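Side-chain contact in CG14216 (Drosophila melanogaster, PDB 3P9Y), which dephosphorylates phosphoserine in the C-terminal domain of RNA polymerase II and probably takes part in RNA processing and transcription termination: residues 178-183 with 191-196. The protein carries 2 engineered substitutions. Sequence-based numbering, arbitrary orientation.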
loop_
_atom_site.group_PDB
_atom_site.type_symbol
_atom_site.label_atom_id
_atom_site.label_comp_id
_atom_site.label_asym_id
_atom_site.label_seq_id
_atom_site.Cartn_x
_atom_site.Cartn_y
_atom_site.Cartn_z
ATOM N N GLU A 178 7.469 15.988 -14.534
ATOM C CA GLU A 178 6.798 15.999 -15.824
ATOM C C GLU A 178 5.985 14.721 -16.029
ATOM O O GLU A 178 4.907 14.770 -16.604
ATOM C CB GLU A 178 7.796 16.191 -16.971
ATOM C CG GLU A 178 8.358 17.612 -17.072
ATOM C CD GLU A 178 9.136 17.849 -18.363
ATOM O OE1 GLU A 178 9.385 16.870 -19.103
ATOM O OE2 GLU A 178 9.497 19.015 -18.640
ATOM N N LEU A 179 6.502 13.586 -15.556
ATOM C CA LEU A 179 5.802 12.308 -15.709
ATOM C C LEU A 179 4.513 12.286 -14.887
ATOM O O LEU A 179 3.505 11.738 -15.318
ATOM C CB LEU A 179 6.695 11.138 -15.292
ATOM C CG LEU A 179 7.903 10.853 -16.187
ATOM C CD1 LEU A 179 8.772 9.784 -15.553
ATOM C CD2 LEU A 179 7.460 10.443 -17.595
ATOM N N ILE A 180 4.553 12.884 -13.702
ATOM C CA ILE A 180 3.373 12.955 -12.852
ATOM C C ILE A 180 2.279 13.756 -13.552
ATOM O O ILE A 180 1.126 13.347 -13.574
ATOM C CB ILE A 180 3.689 13.610 -11.496
ATOM C CG1 ILE A 180 4.485 12.642 -10.616
ATOM C CG2 ILE A 180 2.394 14.026 -10.778
ATOM C CD1 ILE A 180 4.995 13.272 -9.331
ATOM N N GLN A 181 2.643 14.893 -14.132
ATOM C CA GLN A 181 1.659 15.736 -14.800
ATOM C C GLN A 181 1.077 15.019 -16.021
ATOM O O GLN A 181 -0.124 15.088 -16.267
ATOM C CB GLN A 181 2.274 17.078 -15.204
ATOM C CG GLN A 181 1.311 18.031 -15.921
ATOM C CD GLN A 181 0.158 18.494 -15.038
ATOM O OE1 GLN A 181 0.314 18.672 -13.833
ATOM N NE2 GLN A 181 -1.002 18.695 -15.640
ATOM N N GLU A 182 1.926 14.335 -16.785
ATOM C CA GLU A 182 1.466 13.587 -17.954
ATOM C C GLU A 182 0.463 12.515 -17.535
ATOM O O GLU A 182 -0.577 12.341 -18.171
ATOM C CB GLU A 182 2.646 12.939 -18.676
ATOM C CG GLU A 182 2.247 12.102 -19.891
ATOM C CD GLU A 182 1.654 12.937 -21.016
ATOM O OE1 GLU A 182 1.819 14.177 -20.992
ATOM O OE2 GLU A 182 1.027 12.352 -21.928
ATOM N N PHE A 183 0.775 11.809 -16.454
ATOM C CA PHE A 183 -0.105 10.775 -15.923
ATOM C C PHE A 183 -1.438 11.384 -15.489
ATOM O O PHE A 183 -2.501 10.824 -15.756
ATOM C CB PHE A 183 0.559 10.075 -14.735
ATOM C CG PHE A 183 -0.103 8.776 -14.338
ATOM C CD1 PHE A 183 0.297 7.577 -14.905
ATOM C CD2 PHE A 183 -1.112 8.759 -13.391
ATOM C CE1 PHE A 183 -0.307 6.377 -14.537
ATOM C CE2 PHE A 183 -1.719 7.568 -13.020
ATOM C CZ PHE A 183 -1.310 6.373 -13.592
ATOM N N ILE A 191 -2.438 13.366 -8.458
ATOM C CA ILE A 191 -1.403 12.723 -7.676
ATOM C C ILE A 191 -0.796 13.760 -6.743
ATOM O O ILE A 191 -0.399 14.839 -7.189
ATOM C CB ILE A 191 -0.295 12.166 -8.585
ATOM C CG1 ILE A 191 -0.867 11.108 -9.535
ATOM C CG2 ILE A 191 0.840 11.572 -7.747
ATOM C CD1 ILE A 191 0.149 10.565 -10.511
ATOM N N LEU A 192 -0.740 13.453 -5.450
ATOM C CA LEU A 192 -0.038 14.317 -4.508
ATOM C C LEU A 192 1.416 13.862 -4.483
ATOM O O LEU A 192 1.691 12.662 -4.459
ATOM C CB LEU A 192 -0.646 14.223 -3.103
ATOM C CG LEU A 192 -2.171 14.339 -3.013
ATOM C CD1 LEU A 192 -2.625 14.201 -1.568
ATOM C CD2 LEU A 192 -2.663 15.660 -3.604
ATOM N N HIS A 193 2.344 14.810 -4.488
ATOM C CA HIS A 193 3.758 14.472 -4.554
ATOM C C HIS A 193 4.596 15.290 -3.581
ATOM O O HIS A 193 4.461 16.512 -3.504
ATOM C CB HIS A 193 4.286 14.680 -5.968
ATOM C CG HIS A 193 5.754 14.417 -6.103
ATOM N ND1 HIS A 193 6.580 15.176 -6.904
ATOM C CD2 HIS A 193 6.542 13.475 -5.536
ATOM C CE1 HIS A 193 7.812 14.709 -6.828
ATOM N NE2 HIS A 193 7.818 13.679 -6.002
ATOM N N SER A 194 5.451 14.599 -2.833
ATOM C CA SER A 194 6.442 15.250 -1.989
ATOM C C SER A 194 7.773 14.544 -2.172
ATOM O O SER A 194 7.815 13.328 -2.367
ATOM C CB SER A 194 6.033 15.184 -0.517
ATOM O OG SER A 194 4.854 15.929 -0.282
ATOM N N VAL A 195 8.856 15.311 -2.123
ATOM C CA VAL A 195 10.192 14.735 -2.090
ATOM C C VAL A 195 10.751 14.868 -0.683
ATOM O O VAL A 195 10.912 15.976 -0.174
ATOM C CB VAL A 195 11.147 15.439 -3.063
ATOM C CG1 VAL A 195 12.473 14.703 -3.115
ATOM C CG2 VAL A 195 10.527 15.530 -4.451
ATOM N N LEU A 196 11.041 13.736 -0.055
ATOM C CA LEU A 196 11.647 13.729 1.268
ATOM C C LEU A 196 13.023 13.086 1.181
ATOM O O LEU A 196 13.443 12.656 0.110
ATOM C CB LEU A 196 10.750 12.983 2.248
ATOM C CG LEU A 196 9.372 13.633 2.370
ATOM C CD1 LEU A 196 8.346 12.661 2.918
ATOM C CD2 LEU A 196 9.455 14.882 3.236
#
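After the last helix of this phosphatase, 172-187, the chain reverses into the edge strand 192-197, which packs beside it; Ile-180 makes the larger share of the contact between 178-183 and 191-196, and Phe-183 adds to it. Both branches of Ile-180 are used. CG1 stands anti to the carbonyl carbon (chi1 -74°) and the chain runs on extended, which carries CD1 over one face of the His-193 imidazole, 3.7 Å from the ring centroid and 27° off the ring normal. In this CH-pi contact CD1 sits off-centre, 3.5 Å from both CG and ND1 of His-193. The other branch, CG2, lies 3.9 Å from CB of Ile-191. A beta-branched isoleucine suits the place because its two arms serve two neighbours at once. Ile-191 in turn sends its extended end across to Phe-183, its CD1 meeting the ring obliquely, 3.6 Å from CD2. Both are buried and touch Met-162 of helix 149-167, a setting that suits wholly apolar side chains. Histidine can offer a flat face to the helix while NE2 hydrogen-bonds ND1 of His-139 on strand 137-142, a bond that should help fix the ring's rotation. Were Ile-180 an alanine, both arms would be gone, and the His-193 face would probably lose its methyl cover while a gap opened beside Ile-191. Strand 192-197, antiparallel to 137-142, borders the otherwise parallel beta-sheet of this low-molecular-weight PTP-like alpha/beta fold, and the helix before it packs against that edge.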